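Putative tryptophan halogenase (PDB 6Y1W) is a flavin-dependent halogenase that probably uses reduced FAD to halogenate an aromatic substrate, as tryptophan halogenases do. Local coordinates at residues A78-A83 and Y161-D166; G109-D114 and A441-I446; G272-I277 and E304-G309; I358-Q363 and A375-Q380. All blocks are in the same frame, centred on the assembly; numbering follows the deposited sequence.

Contact 1. Residues A78-A83 and Y161-D166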
# COMPACT_ATOMS: atom_id res chain seq x y z
N ALA A 78 -25.76 0.64 -15.42
CA ALA A 78 -26.60 0.06 -16.47
C ALA A 78 -26.72 0.99 -17.69
O ALA A 78 -26.73 0.51 -18.83
CB ALA A 78 -27.99 -0.29 -15.89
N GLN A 79 -26.79 2.31 -17.47
CA GLN A 79 -26.88 3.25 -18.59
C GLN A 79 -25.61 3.24 -19.42
O GLN A 79 -25.65 3.16 -20.66
CB GLN A 79 -27.18 4.64 -18.03
CG GLN A 79 -27.15 5.80 -18.96
CD GLN A 79 -27.11 7.11 -18.16
OE1 GLN A 79 -26.34 8.01 -18.44
NE2 GLN A 79 -27.93 7.17 -17.11
N PHE A 80 -24.46 3.27 -18.74
CA PHE A 80 -23.17 3.18 -19.41
C PHE A 80 -23.06 1.88 -20.22
O PHE A 80 -22.61 1.90 -21.37
CB PHE A 80 -22.06 3.30 -18.35
CG PHE A 80 -20.87 2.41 -18.63
CD1 PHE A 80 -20.03 2.69 -19.73
CD2 PHE A 80 -20.60 1.32 -17.82
CE1 PHE A 80 -18.94 1.87 -20.02
CE2 PHE A 80 -19.50 0.49 -18.10
CZ PHE A 80 -18.70 0.75 -19.20
N MET A 81 -23.45 0.74 -19.64
CA MET A 81 -23.28 -0.54 -20.33
C MET A 81 -24.19 -0.64 -21.56
O MET A 81 -23.77 -1.09 -22.64
CB MET A 81 -23.56 -1.69 -19.37
CG MET A 81 -22.46 -1.87 -18.32
SD MET A 81 -22.68 -3.36 -17.34
CE MET A 81 -22.25 -4.66 -18.54
N ALA A 82 -25.45 -0.22 -21.41
CA ALA A 82 -26.35 -0.25 -22.56
C ALA A 82 -25.86 0.66 -23.67
O ALA A 82 -26.00 0.33 -24.85
CB ALA A 82 -27.75 0.19 -22.13
N ALA A 83 -25.25 1.79 -23.31
CA ALA A 83 -24.78 2.74 -24.30
C ALA A 83 -23.49 2.30 -24.99
O ALA A 83 -23.18 2.84 -26.05
CB ALA A 83 -24.51 4.10 -23.64
N TYR A 161 -15.71 -7.84 -10.70
CA TYR A 161 -15.97 -7.89 -12.14
C TYR A 161 -15.56 -6.58 -12.79
O TYR A 161 -15.30 -5.57 -12.12
CB TYR A 161 -17.47 -8.15 -12.45
CG TYR A 161 -18.35 -6.98 -12.04
CD1 TYR A 161 -18.89 -6.90 -10.74
CD2 TYR A 161 -18.64 -5.96 -12.94
CE1 TYR A 161 -19.63 -5.81 -10.36
CE2 TYR A 161 -19.42 -4.86 -12.55
CZ TYR A 161 -19.92 -4.82 -11.26
OH TYR A 161 -20.68 -3.74 -10.84
N ALA A 162 -15.50 -6.61 -14.13
CA ALA A 162 -15.35 -5.41 -14.94
C ALA A 162 -16.15 -5.60 -16.22
O ALA A 162 -17.16 -6.33 -16.20
CB ALA A 162 -13.87 -5.12 -15.23
N TYR A 163 -15.73 -5.00 -17.35
CA TYR A 163 -16.57 -4.94 -18.54
C TYR A 163 -15.79 -5.26 -19.81
O TYR A 163 -14.59 -5.01 -19.91
CB TYR A 163 -17.15 -3.53 -18.75
CG TYR A 163 -17.69 -2.90 -17.47
CD1 TYR A 163 -18.90 -3.30 -16.96
CD2 TYR A 163 -16.96 -1.90 -16.83
CE1 TYR A 163 -19.41 -2.72 -15.78
CE2 TYR A 163 -17.44 -1.31 -15.65
CZ TYR A 163 -18.68 -1.70 -15.16
OH TYR A 163 -19.10 -1.08 -14.00
N HIS A 164 -16.52 -5.75 -20.80
CA HIS A 164 -16.10 -5.67 -22.19
C HIS A 164 -16.93 -4.56 -22.81
O HIS A 164 -18.15 -4.56 -22.64
CB HIS A 164 -16.39 -7.00 -22.90
CG HIS A 164 -15.76 -8.20 -22.24
ND1 HIS A 164 -16.50 -9.17 -21.58
CD2 HIS A 164 -14.45 -8.56 -22.09
CE1 HIS A 164 -15.69 -10.10 -21.11
NE2 HIS A 164 -14.44 -9.75 -21.39
N LEU A 165 -16.29 -3.62 -23.53
CA LEU A 165 -17.07 -2.48 -24.01
C LEU A 165 -16.61 -2.06 -25.40
O LEU A 165 -15.53 -2.42 -25.87
CB LEU A 165 -16.99 -1.28 -23.04
CG LEU A 165 -15.59 -0.77 -22.65
CD1 LEU A 165 -14.97 0.06 -23.78
CD2 LEU A 165 -15.63 0.07 -21.36
N ASP A 166 -17.48 -1.31 -26.07
CA ASP A 166 -17.11 -0.66 -27.33
C ASP A 166 -16.44 0.66 -26.97
O ASP A 166 -17.08 1.54 -26.39
CB ASP A 166 -18.35 -0.44 -28.21
CG ASP A 166 -17.98 0.16 -29.58
OD1 ASP A 166 -17.40 1.26 -29.61
OD2 ASP A 166 -18.25 -0.46 -30.64

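Contact 2. Residues G109-D114 and A441-I446. With BUD ((2S,3S)-butane-2,3-diol), chain H.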
# COMPACT_ATOMS: atom_id res chain seq x y z
N GLY A 109 -11.22 -11.50 -8.00
CA GLY A 109 -11.59 -12.17 -6.76
C GLY A 109 -10.40 -12.76 -6.01
O GLY A 109 -9.26 -12.32 -6.17
N HIS A 110 -10.68 -13.74 -5.16
CA HIS A 110 -9.66 -14.34 -4.31
C HIS A 110 -9.93 -15.83 -4.28
O HIS A 110 -11.08 -16.25 -4.29
CB HIS A 110 -9.67 -13.77 -2.88
CG HIS A 110 -8.44 -14.11 -2.08
ND1 HIS A 110 -7.23 -13.46 -2.27
CD2 HIS A 110 -8.23 -15.04 -1.12
CE1 HIS A 110 -6.33 -13.97 -1.45
NE2 HIS A 110 -6.91 -14.93 -0.74
N THR A 111 -8.88 -16.61 -4.28
CA THR A 111 -9.07 -18.06 -4.27
C THR A 111 -9.02 -18.53 -2.83
O THR A 111 -8.04 -18.27 -2.13
CB THR A 111 -7.99 -18.73 -5.10
OG1 THR A 111 -8.04 -18.18 -6.41
CG2 THR A 111 -8.27 -20.29 -5.18
N GLY A 112 -10.07 -19.23 -2.39
CA GLY A 112 -10.04 -19.85 -1.06
C GLY A 112 -10.11 -18.83 0.06
O GLY A 112 -10.63 -17.71 -0.09
N THR A 113 -9.58 -19.22 1.21
CA THR A 113 -9.61 -18.43 2.43
C THR A 113 -8.22 -18.40 3.03
O THR A 113 -7.56 -19.43 3.12
CB THR A 113 -10.57 -19.04 3.45
OG1 THR A 113 -11.87 -19.07 2.88
CG2 THR A 113 -10.59 -18.18 4.73
N ASP A 114 -7.77 -17.21 3.42
CA ASP A 114 -6.43 -17.05 3.99
C ASP A 114 -6.45 -17.23 5.50
O ASP A 114 -7.47 -17.08 6.17
CB ASP A 114 -5.86 -15.66 3.69
CG ASP A 114 -5.72 -15.36 2.21
OD1 ASP A 114 -5.66 -16.27 1.35
OD2 ASP A 114 -5.63 -14.16 1.90
N ALA A 441 -3.01 -7.94 -7.47
CA ALA A 441 -3.17 -8.45 -6.14
C ALA A 441 -2.41 -9.78 -5.97
O ALA A 441 -1.96 -10.40 -6.93
CB ALA A 441 -4.65 -8.66 -5.84
N GLU A 442 -2.26 -10.19 -4.71
CA GLU A 442 -1.66 -11.49 -4.44
C GLU A 442 -2.35 -12.61 -5.23
O GLU A 442 -1.67 -13.47 -5.79
CB GLU A 442 -1.69 -11.78 -2.94
CG GLU A 442 -0.69 -10.91 -2.19
CD GLU A 442 -0.69 -11.14 -0.69
OE1 GLU A 442 -1.42 -12.03 -0.22
OE2 GLU A 442 0.06 -10.43 0.02
N ASN A 443 -3.69 -12.59 -5.32
CA ASN A 443 -4.41 -13.63 -6.07
C ASN A 443 -3.91 -13.72 -7.51
O ASN A 443 -3.87 -14.83 -8.10
CB ASN A 443 -5.92 -13.34 -6.07
CG ASN A 443 -6.72 -14.42 -6.81
OD1 ASN A 443 -6.82 -15.53 -6.34
ND2 ASN A 443 -7.28 -14.08 -7.96
N SER A 444 -3.62 -12.57 -8.12
CA SER A 444 -3.19 -12.54 -9.52
C SER A 444 -1.82 -13.17 -9.69
O SER A 444 -1.63 -14.02 -10.57
CB SER A 444 -3.14 -11.09 -10.02
OG SER A 444 -4.46 -10.60 -10.22
N TRP A 445 -0.86 -12.77 -8.84
CA TRP A 445 0.47 -13.39 -8.87
C TRP A 445 0.37 -14.91 -8.69
O TRP A 445 1.06 -15.67 -9.40
CB TRP A 445 1.36 -12.80 -7.75
CG TRP A 445 1.87 -11.44 -8.02
CD1 TRP A 445 1.41 -10.27 -7.46
CD2 TRP A 445 2.95 -11.07 -8.89
NE1 TRP A 445 2.14 -9.21 -7.93
CE2 TRP A 445 3.08 -9.66 -8.83
CE3 TRP A 445 3.82 -11.79 -9.73
CZ2 TRP A 445 4.04 -8.95 -9.56
CZ3 TRP A 445 4.77 -11.08 -10.47
CH2 TRP A 445 4.88 -9.67 -10.37
N ILE A 446 -0.47 -15.36 -7.75
CA ILE A 446 -0.59 -16.79 -7.49
C ILE A 446 -1.23 -17.50 -8.68
O ILE A 446 -0.70 -18.49 -9.18
CB ILE A 446 -1.42 -17.06 -6.21
CG1 ILE A 446 -0.78 -16.41 -4.99
CG2 ILE A 446 -1.65 -18.57 -6.01
CD1 ILE A 446 -1.75 -16.33 -3.81
C1 BUD H . -7.13 -6.36 -12.16
O1 BUD H . -5.89 -8.37 -12.39
C2 BUD H . -5.97 -7.20 -11.62
O2 BUD H . -5.17 -8.26 -9.55
C3 BUD H . -6.24 -7.56 -10.15
C4 BUD H . -6.49 -6.26 -9.36
O HOH W 1 -5.46 -11.19 -3.49

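Contact 3. Residues G272-I277 and E304-G309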
# COMPACT_ATOMS: atom_id res chain seq x y z
N GLY A 272 3.06 -14.98 -30.80
CA GLY A 272 2.14 -13.94 -30.35
C GLY A 272 0.92 -14.60 -29.73
O GLY A 272 0.97 -15.76 -29.33
N TRP A 273 -0.17 -13.83 -29.66
CA TRP A 273 -1.36 -14.34 -29.01
C TRP A 273 -2.57 -13.61 -29.56
O TRP A 273 -2.45 -12.54 -30.17
CB TRP A 273 -1.26 -14.19 -27.49
CG TRP A 273 -1.25 -12.76 -27.00
CD1 TRP A 273 -0.17 -11.95 -26.90
CD2 TRP A 273 -2.37 -12.00 -26.53
NE1 TRP A 273 -0.54 -10.69 -26.45
CE2 TRP A 273 -1.89 -10.71 -26.20
CE3 TRP A 273 -3.74 -12.27 -26.38
CZ2 TRP A 273 -2.73 -9.70 -25.71
CZ3 TRP A 273 -4.56 -11.28 -25.89
CH2 TRP A 273 -4.07 -10.01 -25.56
N MET A 274 -3.76 -14.19 -29.33
CA MET A 274 -4.99 -13.64 -29.91
C MET A 274 -5.97 -13.30 -28.80
O MET A 274 -6.14 -14.08 -27.86
CB MET A 274 -5.64 -14.66 -30.84
CG MET A 274 -4.92 -14.80 -32.20
SD MET A 274 -5.49 -16.37 -32.95
CE MET A 274 -4.54 -17.66 -32.12
N TRP A 275 -6.65 -12.15 -28.92
CA TRP A 275 -7.75 -11.87 -28.01
C TRP A 275 -9.10 -12.18 -28.64
O TRP A 275 -9.28 -12.10 -29.87
CB TRP A 275 -7.77 -10.40 -27.56
CG TRP A 275 -8.22 -9.34 -28.55
CD1 TRP A 275 -9.53 -8.98 -28.87
CD2 TRP A 275 -7.38 -8.43 -29.26
NE1 TRP A 275 -9.52 -7.91 -29.76
CE2 TRP A 275 -8.21 -7.58 -30.04
CE3 TRP A 275 -5.98 -8.27 -29.35
CZ2 TRP A 275 -7.71 -6.56 -30.84
CZ3 TRP A 275 -5.48 -7.27 -30.17
CH2 TRP A 275 -6.34 -6.45 -30.93
N ARG A 276 -10.06 -12.50 -27.78
CA ARG A 276 -11.47 -12.64 -28.18
C ARG A 276 -12.30 -12.03 -27.07
O ARG A 276 -12.15 -12.41 -25.91
CB ARG A 276 -11.81 -14.12 -28.40
CG ARG A 276 -13.16 -14.27 -29.11
CD ARG A 276 -13.39 -15.70 -29.65
NE ARG A 276 -14.68 -15.76 -30.37
CZ ARG A 276 -15.85 -16.00 -29.79
NH1 ARG A 276 -15.92 -16.22 -28.49
NH2 ARG A 276 -16.98 -16.04 -30.53
N ILE A 277 -13.11 -11.01 -27.41
CA ILE A 277 -13.80 -10.19 -26.42
C ILE A 277 -15.28 -10.10 -26.78
O ILE A 277 -15.61 -9.62 -27.86
CB ILE A 277 -13.17 -8.78 -26.40
CG1 ILE A 277 -11.78 -8.83 -25.74
CG2 ILE A 277 -14.09 -7.75 -25.71
CD1 ILE A 277 -11.01 -7.51 -26.00
N GLU A 304 -7.35 -15.66 -38.97
CA GLU A 304 -8.48 -16.19 -39.74
C GLU A 304 -8.82 -17.61 -39.31
O GLU A 304 -9.99 -17.96 -39.12
CB GLU A 304 -8.15 -16.17 -41.24
CG GLU A 304 -9.18 -16.91 -42.07
CD GLU A 304 -10.48 -16.16 -42.14
OE1 GLU A 304 -10.45 -14.93 -41.93
OE2 GLU A 304 -11.53 -16.80 -42.41
N HIS A 305 -7.79 -18.45 -39.09
CA HIS A 305 -8.01 -19.83 -38.72
C HIS A 305 -8.75 -19.95 -37.39
O HIS A 305 -9.53 -20.89 -37.20
CB HIS A 305 -6.68 -20.58 -38.67
CG HIS A 305 -6.77 -21.98 -38.15
ND1 HIS A 305 -7.25 -23.03 -38.92
CD2 HIS A 305 -6.41 -22.52 -36.96
CE1 HIS A 305 -7.20 -24.15 -38.21
NE2 HIS A 305 -6.70 -23.86 -37.01
N ASN A 306 -8.56 -18.99 -36.49
CA ASN A 306 -9.17 -19.07 -35.18
C ASN A 306 -10.50 -18.35 -35.06
O ASN A 306 -11.15 -18.48 -34.02
CB ASN A 306 -8.21 -18.50 -34.11
CG ASN A 306 -7.06 -19.47 -33.79
OD1 ASN A 306 -7.15 -20.24 -32.86
ND2 ASN A 306 -6.02 -19.46 -34.62
N LEU A 307 -10.92 -17.61 -36.09
CA LEU A 307 -12.18 -16.86 -36.01
C LEU A 307 -13.36 -17.81 -36.02
O LEU A 307 -13.31 -18.90 -36.59
CB LEU A 307 -12.32 -15.87 -37.17
CG LEU A 307 -11.33 -14.69 -37.21
CD1 LEU A 307 -11.60 -13.77 -38.39
CD2 LEU A 307 -11.42 -13.88 -35.93
N GLN A 308 -14.40 -17.42 -35.29
CA GLN A 308 -15.72 -18.02 -35.37
C GLN A 308 -16.69 -16.96 -35.85
O GLN A 308 -16.64 -15.81 -35.38
CB GLN A 308 -16.20 -18.55 -34.03
CG GLN A 308 -15.34 -19.67 -33.47
CD GLN A 308 -15.65 -19.88 -32.00
OE1 GLN A 308 -14.88 -19.46 -31.13
NE2 GLN A 308 -16.79 -20.51 -31.72
N GLY A 309 -17.55 -17.33 -36.78
CA GLY A 309 -18.52 -16.41 -37.35
C GLY A 309 -17.94 -15.58 -38.47
O GLY A 309 -16.72 -15.44 -38.64
O HOH W 2 -17.54 -14.64 -33.14
O HOH W 3 -14.21 -15.13 -33.36

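Contact 4. Residues I358-Q363 and A375-Q380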
# COMPACT_ATOMS: atom_id res chain seq x y z
N ILE A 358 -5.48 10.19 -14.74
CA ILE A 358 -6.50 11.22 -14.49
C ILE A 358 -6.75 11.37 -12.99
O ILE A 358 -6.76 12.49 -12.43
CB ILE A 358 -7.81 10.85 -15.22
CG1 ILE A 358 -7.63 10.90 -16.73
CG2 ILE A 358 -8.98 11.79 -14.75
CD1 ILE A 358 -8.76 10.17 -17.50
N VAL A 359 -7.02 10.26 -12.32
CA VAL A 359 -7.33 10.28 -10.90
C VAL A 359 -6.14 10.84 -10.12
O VAL A 359 -6.30 11.65 -9.20
CB VAL A 359 -7.72 8.88 -10.40
CG1 VAL A 359 -7.80 8.84 -8.84
CG2 VAL A 359 -9.08 8.51 -10.99
N ARG A 360 -4.93 10.43 -10.49
CA ARG A 360 -3.76 10.96 -9.79
C ARG A 360 -3.64 12.46 -10.00
O ARG A 360 -3.31 13.20 -9.07
CB ARG A 360 -2.48 10.27 -10.25
CG ARG A 360 -1.29 10.60 -9.33
CD ARG A 360 -0.00 10.06 -9.93
NE ARG A 360 -0.14 8.63 -10.23
CZ ARG A 360 -0.13 8.11 -11.46
NH1 ARG A 360 0.02 8.87 -12.54
NH2 ARG A 360 -0.29 6.79 -11.59
N LEU A 361 -3.94 12.93 -11.23
CA LEU A 361 -3.89 14.38 -11.51
C LEU A 361 -4.91 15.11 -10.65
O LEU A 361 -4.63 16.19 -10.10
CB LEU A 361 -4.18 14.65 -12.98
CG LEU A 361 -4.20 16.14 -13.41
CD1 LEU A 361 -2.93 16.91 -12.99
CD2 LEU A 361 -4.38 16.23 -14.96
N LEU A 362 -6.14 14.57 -10.58
CA LEU A 362 -7.16 15.26 -9.79
C LEU A 362 -6.78 15.27 -8.30
O LEU A 362 -7.09 16.23 -7.57
CB LEU A 362 -8.52 14.59 -10.02
CG LEU A 362 -9.05 14.90 -11.43
CD1 LEU A 362 -10.38 14.16 -11.69
CD2 LEU A 362 -9.19 16.40 -11.67
N GLN A 363 -6.12 14.21 -7.83
CA GLN A 363 -5.69 14.20 -6.43
C GLN A 363 -4.52 15.14 -6.15
O GLN A 363 -4.26 15.43 -4.98
CB GLN A 363 -5.33 12.77 -6.01
CG GLN A 363 -6.57 11.92 -5.89
CD GLN A 363 -6.27 10.51 -5.55
OE1 GLN A 363 -5.26 9.97 -5.98
NE2 GLN A 363 -7.18 9.87 -4.82
N ALA A 375 7.16 16.18 -9.48
CA ALA A 375 8.07 15.09 -9.13
C ALA A 375 7.34 13.94 -8.45
O ALA A 375 7.63 12.77 -8.72
CB ALA A 375 9.19 15.63 -8.22
N GLU A 376 6.42 14.25 -7.53
CA GLU A 376 5.66 13.21 -6.86
C GLU A 376 4.78 12.46 -7.86
O GLU A 376 4.73 11.22 -7.84
CB GLU A 376 4.82 13.83 -5.75
CG GLU A 376 3.80 12.91 -5.06
CD GLU A 376 4.41 11.83 -4.19
OE1 GLU A 376 5.55 12.00 -3.72
OE2 GLU A 376 3.74 10.78 -3.98
N TYR A 377 4.14 13.21 -8.76
CA TYR A 377 3.28 12.60 -9.77
C TYR A 377 4.07 11.62 -10.62
O TYR A 377 3.65 10.47 -10.80
CB TYR A 377 2.65 13.70 -10.62
CG TYR A 377 1.61 13.20 -11.64
CD1 TYR A 377 2.01 12.69 -12.86
CD2 TYR A 377 0.26 13.27 -11.37
CE1 TYR A 377 1.08 12.21 -13.78
CE2 TYR A 377 -0.70 12.79 -12.32
CZ TYR A 377 -0.26 12.29 -13.52
OH TYR A 377 -1.15 11.81 -14.47
N ASN A 378 5.23 12.04 -11.11
CA ASN A 378 6.05 11.20 -11.98
C ASN A 378 6.55 9.98 -11.24
O ASN A 378 6.59 8.89 -11.80
CB ASN A 378 7.22 12.00 -12.53
CG ASN A 378 6.79 12.95 -13.60
OD1 ASN A 378 5.81 12.66 -14.33
ND2 ASN A 378 7.47 14.09 -13.72
N ARG A 379 6.90 10.15 -9.96
CA ARG A 379 7.40 9.01 -9.18
C ARG A 379 6.35 7.91 -9.04
O ARG A 379 6.64 6.72 -9.19
CB ARG A 379 7.86 9.49 -7.81
CG ARG A 379 8.68 8.48 -7.04
CD ARG A 379 8.69 8.80 -5.55
NE ARG A 379 7.58 8.12 -4.90
CZ ARG A 379 6.64 8.74 -4.21
NH1 ARG A 379 6.70 10.05 -4.09
NH2 ARG A 379 5.65 8.07 -3.65
N GLN A 380 5.12 8.32 -8.71
CA GLN A 380 4.04 7.36 -8.56
C GLN A 380 3.74 6.69 -9.89
O GLN A 380 3.56 5.47 -9.95
CB GLN A 380 2.79 8.06 -8.02
CG GLN A 380 2.87 8.59 -6.60
CD GLN A 380 1.50 9.04 -6.11
OE1 GLN A 380 0.46 8.57 -6.60
NE2 GLN A 380 1.48 9.96 -5.15

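Contact 1. Residues A78-A83 and Y161-D166
Helix 78-83 passes strand 162-166 at 52°, the axes 8.8 Å apart, and presents Phe-80 and Met-81 to Tyr-163 and Leu-165. The backbones come nearest at Met-81 and Leu-165, whose CA atoms lie 7.5 Å apart, a spacing that side chains have to fill. Phe-80 does most of this. Its edge is driven into one face of the Tyr-163 ring in a T-shaped stack with planes at 79° and centroids 5.0 Å apart, and Phe-80 CE2 stands over the ring centre, 3.7 Å from Tyr-163 CE2. On the same phenyl ring, Phe-80 CZ meets Leu-165 CD2 at 3.8 Å, close to the ring plane. The receiving strand is the middle one of a small antiparallel sheet, and the helix packs on the face that carries Tyr-163 and Leu-165, a face it shares with helix 65-73; the edge strand 87-89 holds Lys-89, the predicted active-site residue. Leu-165 also lies about 4 Å, side chain to side chain, from Ile-351, a predicted FAD-binding residue. Met-81 joins the phenol from a different direction: chi1 (-71°), with CG anti to the carbonyl carbon, carries SD to 3.7 Å from Tyr-163 CE1, an oblique Met-aromatic contact. The phenol is gripped at its far end as well, because Tyr-163 OH hydrogen-bonds to Glu-77, just before the helical segment. Phe-80 also pairs edge-to-face with His-70 and packs on Phe-173.

Contact 2. Residues G109-D114 and A441-I446
Asn-443 swings CG anti to its own backbone N (chi1 -179°), which carries its amide from the first turn of helix 442-451 across to Thr-111. There the hydroxyl, turned to the side of its own backbone N, puts OG1 and N of Thr-111 close together before a single oxygen. Thr-111 OG1 donates to Asn-443 OD1 at 2.9 Å, approaching in the carbonyl plane with a C=O...donor angle of 149°. The amide of Thr-111 adds a weak bond from N to the same OD1, 3.1 Å long. Gln-447 NE2, one turn farther along, also bonds to Thr-111 OG1. Beside this pair the His-110 ring lies obliquely to the Asn-443 side chain, and a water spans the gap, 3.1 Å from His-110 ND1 and accepting from Asn-443 N at 2.9 Å. Through its other ring nitrogen, NE2, His-110 donates to Asp-114 OD1 at 2.8 Å, almost straight at 172° and in the ring plane. The N-terminal turn of the helix serves a butanediol too, Ala-441 N donating to its O2 at 3.0 Å; Ser-444 OG, bonded to His-106, lies doubtfully close to that atom. The chemistry implies a loop held to a helix start through a water and one carbonyl oxygen that takes a firm bond and a weak one, with a carboxylate that fixes the imidazole's rotation and may favour its protonated form.

Contact 3. Residues G272-I277 and E304-G309
Met-274 lays the end of its side chain across the amide of Asn-306, the two groups meeting at about a right angle. Its methyl CE comes to 3.4 Å from Asn-306 ND2, and SD touches the same nitrogen at 3.6 Å. This is van der Waals contact; the amide bonds elsewhere, ND2 to Val-302 O one turn back in the helix and OD1 to Arg-267 NH1. Two residues on along the strand, Arg-276 stretches out fully from CG to NE, and Gln-308 OE1 stands over one face of its guanidinium, off toward the rim and 3.8 Å from Arg-276 NE. Guanidinium and amide planes differ by 23°, a loose overlap. The firmer link is through water. One molecule accepts from Arg-276 NE at 3.1 Å and from Gln-308 N at 3.0 Å; a second takes a bond from Arg-276 NH2 and bonds to Gln-308 O at 2.7 Å. Strand 272-278 lies between strands 263-268 and 283-289 of a largely antiparallel sheet. Helix 296-306 ends over the Met-274 and Arg-276 side, with Leu-307 continuing across strand 248-254, while Trp-273 on the other side meets Trp-97.

Contact 4. Residues I358-Q363 and A375-Q380
The helical hairpin of helices 350-363 and 371-397 is bound together where Arg-360 lies over the ring of Tyr-377. The two short segments run nearly antiparallel (154°) with axes 10.8 Å apart, a wide spacing for which the long arginine and the phenol compensate. Arg-360 goes across one ring face with its aliphatic part first: CD sits 3.8 Å from the centroid of Tyr-377 in a CH-pi contact. A bend at chi3 (-53°) then keeps the charged end over the same ring, CZ standing 4.8 Å from the Tyr-377 centroid. This cation-pi pair is not a flat stack, because guanidinium and ring planes are 80° apart and the group turns its edge to the phenol, with NH1 3.6 Å from Tyr-377 CZ. At the rim of that ring, CE2 fits close to Leu-361 N, 3.4 Å away, while Tyr-377 OH bonds to Gly-357 O and so stitches the second helix to the backbone of the first. Ile-358 and Leu-362 pack on helix 25-39, whose N-terminal end holds residues predicted to bind FAD. Gln-380 slides past Arg-360 in the opposite direction, OE1 3.7 Å from Arg-360 CD, its amide fixed by NE2 donating 2.7 Å to the anti lone pair of Glu-376 OE2. Gln-380 and Glu-376 pack on Phe-433 of the second subunit, whose His-460 bonds to Leu-362 O.

From the N terminus, contact 1 opens at helix 77-83, but before strand 162-166 closes it, contact 2 has begun at residues 109-114, so these two cross. Contact 2 closes only at helix 442-451, a span that contains contacts 3 and 4 in series: first a sheet strand with the end of helix 296-306, then a helical hairpin at the subunit interface. Contacts 1 and 3 touch directly, His-164 CB meeting Ile-277 CG2 at 3.7 Å, which joins the small three-stranded sheet to the seven-stranded one. Contacts 3 and 4 lie on opposite sides of the chain's centre, their own centres about 37 Å apart.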